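Local coordinates for protein nuclear hormone receptor HR38 (Drosophila melanogaster, PDB 1PDU) that mediates an atypical ecdysteroid signalling pathway as an orphan nuclear receptor, probably acting on transcription, and is represented here by its ligand-binding domain, at residues Phe93-Ala98 with Cys151-Thr156; Arg21-Thr26 with Ile144-Phe149; Ala98-Ile103 with Lys107-Asn112. All blocks are in the same frame, centred on the assembly; numbering follows the deposited sequence.

In the fold
Interactions 1 and 2 both use helix 146-157, and interactions 1 and 3 both use helix 78-100 and share A98, so interaction 1 is linked to both of the others. Its centre lies about 10 Å from the centre of interaction 2 and about 12 Å from that of interaction 3. L95 CG of interaction 1 is 3.4 Å from F149 CE1 of interaction 2, and L97 CD1 is 3.5 Å from L108 CD1 of interaction 3. The centres of interactions 2 and 3 are about 14 Å apart, yet Y99 joins them: its OH is hydrogen-bonded to I144 O and its ring stacks with F149. All three belong to one helical ligand-binding domain.

Interaction 1: residues Phe93-Ala98 with Cys151-Thr156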
loop_
_atom_site.group_PDB
_atom_site.type_symbol
_atom_site.label_atom_id
_atom_site.label_comp_id
_atom_site.label_asym_id
_atom_site.label_seq_id
_atom_site.Cartn_x
_atom_site.Cartn_y
_atom_site.Cartn_z
ATOM N N PHE A 93 0.849 0.220 -2.042
ATOM C CA PHE A 93 0.030 -0.456 -3.021
ATOM C C PHE A 93 -0.258 -1.888 -2.553
ATOM O O PHE A 93 -1.405 -2.332 -2.543
ATOM C CB PHE A 93 0.747 -0.468 -4.374
ATOM C CG PHE A 93 -0.020 -1.179 -5.461
ATOM C CD1 PHE A 93 -1.193 -0.636 -5.975
ATOM C CD2 PHE A 93 0.424 -2.404 -5.954
ATOM C CE1 PHE A 93 -1.921 -1.304 -6.969
ATOM C CE2 PHE A 93 -0.295 -3.084 -6.945
ATOM C CZ PHE A 93 -1.471 -2.534 -7.454
ATOM N N VAL A 94 0.785 -2.603 -2.155
ATOM C CA VAL A 94 0.625 -3.978 -1.708
ATOM C C VAL A 94 -0.151 -4.075 -0.396
ATOM O O VAL A 94 -0.983 -4.970 -0.224
ATOM C CB VAL A 94 2.005 -4.669 -1.574
ATOM C CG1 VAL A 94 1.848 -6.061 -1.027
ATOM C CG2 VAL A 94 2.672 -4.746 -2.951
ATOM N N LEU A 95 0.102 -3.142 0.516
ATOM C CA LEU A 95 -0.580 -3.133 1.802
ATOM C C LEU A 95 -2.086 -2.932 1.636
ATOM O O LEU A 95 -2.876 -3.661 2.233
ATOM C CB LEU A 95 -0.006 -2.039 2.709
ATOM C CG LEU A 95 -0.626 -1.986 4.111
ATOM C CD1 LEU A 95 -0.341 -3.288 4.845
ATOM C CD2 LEU A 95 -0.070 -0.800 4.886
ATOM N N ARG A 96 -2.487 -1.957 0.825
ATOM C CA ARG A 96 -3.910 -1.704 0.612
ATOM C C ARG A 96 -4.551 -2.870 -0.097
ATOM O O ARG A 96 -5.666 -3.288 0.233
ATOM C CB ARG A 96 -4.123 -0.421 -0.199
ATOM C CG ARG A 96 -4.175 0.820 0.693
ATOM C CD ARG A 96 -3.526 2.006 0.045
ATOM N NE ARG A 96 -4.454 2.767 -0.780
ATOM C CZ ARG A 96 -5.217 3.758 -0.328
ATOM N NH1 ARG A 96 -5.168 4.109 0.952
ATOM N NH2 ARG A 96 -6.005 4.419 -1.168
ATOM N N LEU A 97 -3.834 -3.398 -1.077
ATOM C CA LEU A 97 -4.326 -4.524 -1.840
ATOM C C LEU A 97 -4.596 -5.707 -0.923
ATOM O O LEU A 97 -5.675 -6.288 -0.960
ATOM C CB LEU A 97 -3.300 -4.913 -2.907
ATOM C CG LEU A 97 -3.629 -6.136 -3.755
ATOM C CD1 LEU A 97 -5.034 -6.010 -4.322
ATOM C CD2 LEU A 97 -2.589 -6.256 -4.867
ATOM N N ALA A 98 -3.612 -6.047 -0.094
ATOM C CA ALA A 98 -3.733 -7.178 0.817
ATOM C C ALA A 98 -4.800 -6.982 1.887
ATOM O O ALA A 98 -5.493 -7.933 2.252
ATOM C CB ALA A 98 -2.392 -7.469 1.469
ATOM N N CYS A 151 -3.042 3.907 10.412
ATOM C CA CYS A 151 -1.761 4.214 11.035
ATOM C C CYS A 151 -0.675 3.352 10.407
ATOM O O CYS A 151 0.430 3.822 10.148
ATOM C CB CYS A 151 -1.815 3.963 12.544
ATOM S SG CYS A 151 -2.888 5.097 13.437
ATOM N N LEU A 152 -0.997 2.088 10.158
ATOM C CA LEU A 152 -0.045 1.167 9.552
ATOM C C LEU A 152 0.393 1.702 8.176
ATOM O O LEU A 152 1.566 1.612 7.799
ATOM C CB LEU A 152 -0.698 -0.210 9.425
ATOM C CG LEU A 152 -0.873 -1.016 10.714
ATOM C CD1 LEU A 152 -1.328 -2.435 10.383
ATOM C CD2 LEU A 152 0.442 -1.037 11.481
ATOM N N CYS A 153 -0.546 2.283 7.436
ATOM C CA CYS A 153 -0.233 2.852 6.130
ATOM C C CYS A 153 0.660 4.075 6.273
ATOM O O CYS A 153 1.673 4.192 5.594
ATOM C CB CYS A 153 -1.506 3.265 5.402
ATOM S SG CYS A 153 -2.476 1.895 4.793
ATOM N N ALA A 154 0.272 4.992 7.154
ATOM C CA ALA A 154 1.043 6.206 7.362
ATOM C C ALA A 154 2.444 5.845 7.829
ATOM O O ALA A 154 3.408 6.555 7.530
ATOM C CB ALA A 154 0.354 7.100 8.379
ATOM N N LEU A 155 2.562 4.734 8.553
ATOM C CA LEU A 155 3.865 4.296 9.045
ATOM C C LEU A 155 4.686 3.639 7.945
ATOM O O LEU A 155 5.903 3.518 8.055
ATOM C CB LEU A 155 3.705 3.337 10.218
ATOM C CG LEU A 155 3.344 3.974 11.560
ATOM C CD1 LEU A 155 3.186 2.865 12.597
ATOM C CD2 LEU A 155 4.424 4.971 11.997
ATOM N N THR A 156 4.024 3.206 6.880
ATOM C CA THR A 156 4.735 2.602 5.766
ATOM C C THR A 156 5.385 3.741 4.983
ATOM O O THR A 156 6.471 3.594 4.429
ATOM C CB THR A 156 3.776 1.838 4.846
ATOM O OG1 THR A 156 3.127 0.803 5.596
ATOM C CG2 THR A 156 4.529 1.222 3.673
#
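L95 carries this contact on its own side: the tip of its side chain, CD2, enters the surface formed by L152, C153 and T156. Axes of the two short helical segments approach to 10.6 Å and run antiparallel at 164°, with the CA atoms of L95 and C153 7.4 Å apart as the nearest backbone pair. At that spacing the gap is spanned by one leucine side chain reaching inward, and the two segments together bury 164 Å².

The apolar component is the meeting of L95 CD2 with C153 SG at 3.6 Å. CB of L95 already points toward helix 146-157, and with CG opposite the backbone N (chi1 -178°) the branch continues that way; of its two methyls CD2 makes the close approaches. The thiol of C153 stands on the backbone-N side of its own residue and meets this methyl group.

The second kind of contact sets the same methyl against polar atoms. L95 CD2 lies 3.6 Å from T156 OG1 and 4.1 Å from L152 O, distances that signify van der Waals packing. These two oxygens are already paired with each other, since T156 OG1 donates to L152 O at 2.8 Å, one turn back. The C=O...donor angle is 142°, and the hydroxyl is tilted from the carbonyl plane. This internal bond fixes the hydroxyl beside L95 and satisfies it in a buried setting. T156 N adds a weak bond to L152 O and a better one to C153 O.

Around the contact, L95 also packs on L208 of helix 204-225 and F135 of helix 128-142, while F93 and R96 of helix 78-100 lie against helix 45-67, as expected for a central layer of the three-layer helical sandwich of nuclear receptors.

Interaction 2: residues Arg21-Thr26 with Ile144-Phe149; sequences RSHVDT and IDISAF
H23 reaches out from helix 15-25 to meet F149 and I146, two residues one turn apart near the start of helix 146-157. Its ring and that of F149 form an offset edge-to-face pair: the planes stand at 78°, the centroids are 5.4 Å apart, and the edge of F149 is directed at the imidazole face. The nearest atoms are H23 CE1 and F149 CE2, at 3.6 Å. Both rings swing out with CG opposite the backbone N, which carries each into the gap between the helices.

I146 addresses another part of the imidazole. Its CD1 sits near the ring plane, at the edge, 3.5 Å from H23 CD2. The same methyl meets V24 CG2 at 3.8 Å, the two side chains crossing at about a right angle, V24 and I146 being the more solvent-exposed members of the contact.

Just before I146 the helix start is capped by D145, an N-cap residue whose OD1 accepts from A148 N at 2.7 Å with an N-H...O angle of 153°, while OD2 is bonded to H184 NE2. In the nuclear-receptor ligand-binding fold, this is consistent with the packing of the first helix of the domain over the N-terminal end of a central-layer helix.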
loop_
_atom_site.group_PDB
_atom_site.type_symbol
_atom_site.label_atom_id
_atom_site.label_comp_id
_atom_site.label_asym_id
_atom_site.label_seq_id
_atom_site.Cartn_x
_atom_site.Cartn_y
_atom_site.Cartn_z
ATOM N N ARG A 21 -9.889 9.190 8.071
ATOM C CA ARG A 21 -10.686 9.897 7.074
ATOM C C ARG A 21 -9.965 9.899 5.734
ATOM O O ARG A 21 -10.597 9.775 4.691
ATOM C CB ARG A 21 -10.970 11.341 7.511
ATOM C CG ARG A 21 -11.962 11.447 8.659
ATOM C CD ARG A 21 -12.285 12.894 9.002
ATOM N NE ARG A 21 -13.208 12.983 10.133
ATOM C CZ ARG A 21 -13.572 14.124 10.710
ATOM N NH1 ARG A 21 -14.417 14.113 11.737
ATOM N NH2 ARG A 21 -13.084 15.280 10.265
ATOM N N SER A 22 -8.644 10.045 5.762
ATOM C CA SER A 22 -7.873 10.043 4.528
ATOM C C SER A 22 -7.990 8.663 3.903
ATOM O O SER A 22 -8.234 8.538 2.698
ATOM C CB SER A 22 -6.405 10.352 4.801
ATOM O OG SER A 22 -6.283 11.560 5.527
ATOM N N HIS A 23 -7.813 7.630 4.726
ATOM C CA HIS A 23 -7.924 6.269 4.236
ATOM C C HIS A 23 -9.285 6.118 3.547
ATOM O O HIS A 23 -9.345 5.760 2.375
ATOM C CB HIS A 23 -7.804 5.257 5.380
ATOM C CG HIS A 23 -8.153 3.857 4.978
ATOM N ND1 HIS A 23 -7.339 3.085 4.172
ATOM C CD2 HIS A 23 -9.259 3.113 5.211
ATOM C CE1 HIS A 23 -7.932 1.931 3.923
ATOM N NE2 HIS A 23 -9.098 1.923 4.540
ATOM N N VAL A 24 -10.366 6.414 4.270
ATOM C CA VAL A 24 -11.724 6.299 3.732
ATOM C C VAL A 24 -11.916 7.114 2.445
ATOM O O VAL A 24 -12.429 6.601 1.449
ATOM C CB VAL A 24 -12.796 6.731 4.794
ATOM C CG1 VAL A 24 -14.202 6.694 4.194
ATOM C CG2 VAL A 24 -12.733 5.809 5.996
ATOM N N ASP A 25 -11.485 8.371 2.457
ATOM C CA ASP A 25 -11.620 9.233 1.287
ATOM C C ASP A 25 -10.823 8.748 0.065
ATOM O O ASP A 25 -11.119 9.142 -1.067
ATOM C CB ASP A 25 -11.196 10.659 1.645
ATOM C CG ASP A 25 -12.065 11.271 2.742
ATOM O OD1 ASP A 25 -11.659 12.314 3.308
ATOM O OD2 ASP A 25 -13.152 10.717 3.040
ATOM N N THR A 26 -9.815 7.906 0.285
ATOM C CA THR A 26 -9.017 7.394 -0.822
ATOM C C THR A 26 -9.182 5.891 -1.058
ATOM O O THR A 26 -8.407 5.291 -1.791
ATOM C CB THR A 26 -7.514 7.706 -0.628
ATOM O OG1 THR A 26 -7.038 7.096 0.578
ATOM C CG2 THR A 26 -7.290 9.206 -0.568
ATOM N N ILE A 144 -7.109 -6.314 12.102
ATOM C CA ILE A 144 -6.706 -4.923 12.205
ATOM C C ILE A 144 -7.895 -4.039 11.830
ATOM O O ILE A 144 -8.417 -4.139 10.719
ATOM C CB ILE A 144 -5.513 -4.638 11.252
ATOM C CG1 ILE A 144 -4.330 -5.542 11.627
ATOM C CG2 ILE A 144 -5.117 -3.164 11.316
ATOM C CD1 ILE A 144 -3.183 -5.525 10.632
ATOM N N ASP A 145 -8.337 -3.192 12.759
ATOM C CA ASP A 145 -9.459 -2.303 12.465
ATOM C C ASP A 145 -8.990 -1.157 11.562
ATOM O O ASP A 145 -7.783 -0.948 11.380
ATOM C CB ASP A 145 -10.101 -1.755 13.756
ATOM C CG ASP A 145 -9.098 -1.086 14.687
ATOM O OD1 ASP A 145 -8.141 -0.435 14.207
ATOM O OD2 ASP A 145 -9.285 -1.199 15.914
ATOM N N ILE A 146 -9.943 -0.422 10.995
ATOM C CA ILE A 146 -9.624 0.663 10.083
ATOM C C ILE A 146 -8.693 1.728 10.665
ATOM O O ILE A 146 -7.816 2.235 9.966
ATOM C CB ILE A 146 -10.921 1.306 9.526
ATOM C CG1 ILE A 146 -10.595 2.048 8.233
ATOM C CG2 ILE A 146 -11.554 2.249 10.553
ATOM C CD1 ILE A 146 -11.824 2.446 7.435
ATOM N N SER A 147 -8.852 2.043 11.945
ATOM C CA SER A 147 -7.999 3.042 12.588
ATOM C C SER A 147 -6.550 2.556 12.689
ATOM O O SER A 147 -5.605 3.318 12.478
ATOM C CB SER A 147 -8.497 3.355 14.006
ATOM O OG SER A 147 -9.830 3.823 14.006
ATOM N N ALA A 148 -6.377 1.288 13.046
ATOM C CA ALA A 148 -5.042 0.741 13.183
ATOM C C ALA A 148 -4.415 0.628 11.796
ATOM O O ALA A 148 -3.232 0.899 11.625
ATOM C CB ALA A 148 -5.093 -0.630 13.870
ATOM N N PHE A 149 -5.218 0.256 10.803
ATOM C CA PHE A 149 -4.688 0.112 9.454
ATOM C C PHE A 149 -4.204 1.435 8.880
ATOM O O PHE A 149 -3.137 1.496 8.258
ATOM C CB PHE A 149 -5.728 -0.479 8.510
ATOM C CG PHE A 149 -5.199 -0.720 7.135
ATOM C CD1 PHE A 149 -4.200 -1.666 6.919
ATOM C CD2 PHE A 149 -5.637 0.049 6.063
ATOM C CE1 PHE A 149 -3.643 -1.835 5.652
ATOM C CE2 PHE A 149 -5.090 -0.110 4.799
ATOM C CZ PHE A 149 -4.092 -1.047 4.587
#

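Interaction 3: residues Ala98-Ile103 with Lys107-Asn112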
loop_
_atom_site.group_PDB
_atom_site.type_symbol
_atom_site.label_atom_id
_atom_site.label_comp_id
_atom_site.label_asym_id
_atom_site.label_seq_id
_atom_site.Cartn_x
_atom_site.Cartn_y
_atom_site.Cartn_z
ATOM N N ALA A 98 -3.612 -6.047 -0.094
ATOM C CA ALA A 98 -3.733 -7.178 0.817
ATOM C C ALA A 98 -4.800 -6.982 1.887
ATOM O O ALA A 98 -5.493 -7.933 2.252
ATOM C CB ALA A 98 -2.392 -7.469 1.469
ATOM N N TYR A 99 -4.933 -5.756 2.389
ATOM C CA TYR A 99 -5.922 -5.457 3.423
ATOM C C TYR A 99 -7.356 -5.660 2.946
ATOM O O TYR A 99 -8.174 -6.256 3.647
ATOM C CB TYR A 99 -5.771 -4.021 3.897
ATOM C CG TYR A 99 -6.615 -3.693 5.112
ATOM C CD1 TYR A 99 -6.491 -4.439 6.282
ATOM C CD2 TYR A 99 -7.513 -2.627 5.101
ATOM C CE1 TYR A 99 -7.233 -4.131 7.414
ATOM C CE2 TYR A 99 -8.269 -2.309 6.231
ATOM C CZ TYR A 99 -8.120 -3.068 7.385
ATOM O OH TYR A 99 -8.852 -2.785 8.515
ATOM N N ARG A 100 -7.641 -5.161 1.746
ATOM C CA ARG A 100 -8.968 -5.238 1.143
ATOM C C ARG A 100 -9.342 -6.634 0.638
ATOM O O ARG A 100 -10.504 -7.018 0.665
ATOM C CB ARG A 100 -9.048 -4.247 -0.013
ATOM C CG ARG A 100 -10.415 -3.618 -0.215
ATOM C CD ARG A 100 -10.312 -2.618 -1.343
ATOM N NE ARG A 100 -11.410 -1.660 -1.403
ATOM C CZ ARG A 100 -12.688 -1.997 -1.501
ATOM N NH1 ARG A 100 -13.039 -3.271 -1.538
ATOM N NH2 ARG A 100 -13.612 -1.056 -1.610
ATOM N N ALA A 101 -8.348 -7.386 0.170
ATOM C CA ALA A 101 -8.589 -8.727 -0.342
ATOM C C ALA A 101 -9.137 -9.645 0.745
ATOM O O ALA A 101 -8.672 -9.623 1.889
ATOM C CB ALA A 101 -7.300 -9.305 -0.912
ATOM N N ARG A 102 -10.132 -10.449 0.390
ATOM C CA ARG A 102 -10.716 -11.380 1.350
ATOM C C ARG A 102 -10.372 -12.823 0.977
ATOM O O ARG A 102 -10.195 -13.148 -0.203
ATOM C CB ARG A 102 -12.230 -11.186 1.417
ATOM N N ILE A 103 -10.271 -13.676 1.996
ATOM C CA ILE A 103 -9.940 -15.088 1.816
ATOM C C ILE A 103 -10.927 -15.820 0.913
ATOM O O ILE A 103 -12.132 -15.549 0.935
ATOM C CB ILE A 103 -9.886 -15.807 3.168
ATOM C CG1 ILE A 103 -9.570 -17.290 2.968
ATOM C CG2 ILE A 103 -11.206 -15.637 3.901
ATOM C CD1 ILE A 103 -9.428 -18.067 4.269
ATOM N N LYS A 107 -12.209 -12.327 -7.029
ATOM C CA LYS A 107 -11.856 -10.974 -7.454
ATOM C C LYS A 107 -10.690 -10.367 -6.667
ATOM O O LYS A 107 -10.227 -10.917 -5.669
ATOM C CB LYS A 107 -13.061 -10.053 -7.297
ATOM C CG LYS A 107 -13.395 -9.836 -5.839
ATOM C CD LYS A 107 -14.542 -8.888 -5.620
ATOM C CE LYS A 107 -14.847 -8.816 -4.134
ATOM N NZ LYS A 107 -15.807 -7.740 -3.851
ATOM N N LEU A 108 -10.240 -9.216 -7.136
ATOM C CA LEU A 108 -9.176 -8.476 -6.488
ATOM C C LEU A 108 -9.492 -7.015 -6.811
ATOM O O LEU A 108 -9.620 -6.648 -7.979
ATOM C CB LEU A 108 -7.820 -8.891 -7.063
ATOM C CG LEU A 108 -6.594 -8.705 -6.165
ATOM C CD1 LEU A 108 -6.969 -8.947 -4.713
ATOM C CD2 LEU A 108 -5.498 -9.672 -6.595
ATOM N N ILE A 109 -9.656 -6.195 -5.780
ATOM C CA ILE A 109 -9.978 -4.782 -5.962
ATOM C C ILE A 109 -8.758 -3.902 -5.705
ATOM O O ILE A 109 -8.050 -4.078 -4.717
ATOM C CB ILE A 109 -11.109 -4.348 -5.005
ATOM C CG1 ILE A 109 -12.377 -5.142 -5.305
ATOM C CG2 ILE A 109 -11.399 -2.860 -5.163
ATOM C CD1 ILE A 109 -13.487 -4.919 -4.272
ATOM N N PHE A 110 -8.521 -2.952 -6.599
ATOM C CA PHE A 110 -7.392 -2.038 -6.465
ATOM C C PHE A 110 -7.897 -0.655 -6.060
ATOM O O PHE A 110 -8.992 -0.238 -6.461
ATOM C CB PHE A 110 -6.623 -1.991 -7.779
ATOM C CG PHE A 110 -6.144 -3.335 -8.232
ATOM C CD1 PHE A 110 -7.009 -4.222 -8.865
ATOM C CD2 PHE A 110 -4.832 -3.731 -8.000
ATOM C CE1 PHE A 110 -6.575 -5.481 -9.262
ATOM C CE2 PHE A 110 -4.386 -4.992 -8.394
ATOM C CZ PHE A 110 -5.259 -5.867 -9.025
ATOM N N CYS A 111 -7.106 0.059 -5.267
ATOM C CA CYS A 111 -7.544 1.360 -4.775
ATOM C C CYS A 111 -7.859 2.418 -5.828
ATOM O O CYS A 111 -8.242 3.539 -5.494
ATOM C CB CYS A 111 -6.552 1.897 -3.735
ATOM S SG CYS A 111 -4.857 2.033 -4.256
ATOM N N ASN A 112 -7.711 2.069 -7.102
ATOM C CA ASN A 112 -8.053 3.008 -8.161
ATOM C C ASN A 112 -9.460 2.624 -8.609
ATOM O O ASN A 112 -9.989 3.156 -9.581
ATOM C CB ASN A 112 -7.050 2.923 -9.316
ATOM C CG ASN A 112 -7.197 1.658 -10.142
ATOM O OD1 ASN A 112 -7.585 0.596 -9.641
ATOM N ND2 ASN A 112 -6.864 1.763 -11.419
HETATM O O HOH W 1 -10.635 -10.119 -2.528
#
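A101 and L108, with CA atoms 6.2 Å apart, mark the nearest backbone approach, where the chain leaves helix 78-100 at A101 (phi/psi -62/137°) and returns a few residues later as strand 107-109. A water spans the opening of this turn, accepting from R102 N at 3.0 Å and donating to K107 O at 3.3 Å; that carbonyl also receives R118 NE from beyond the turn.

I109 makes the larger side-chain contact, against R100. The arginine chain is extended from CG to NE, which carries the guanidinium alongside the isoleucine. I109 CG2 lies over one face of that group, 3.8 Å above its plane and offset toward the rim, and CG2 is 3.9 Å from R100 NE. The other branch of the isoleucine brings CD1 to 3.2 Å from R100 NH1, a snug carbon-to-nitrogen approach. R100 is thus packed by an aliphatic side chain on this face, while its NH2 donates to P28 O, a bond that anchors the polar end.

Strand 107-109 pairs antiparallel with strand 115-117, the small hairpin that follows the long central helix in nuclear-receptor ligand-binding domains; the present contact fastens the first strand of that hairpin to the end of the helix.

On the inner side, A101 CB touches L108 CD1 at 3.8 Å, a buried apolar pair. L108 continues onto L97 of the same helix and onto L129 and M133 of helix 128-142. I109 and K107 pack against V115 in the partner strand. K107 NZ stands 5.7 Å from R100 NH1, so two positive charges lie near each other without touching, a proximity that may slightly disfavour protonation of the lysine.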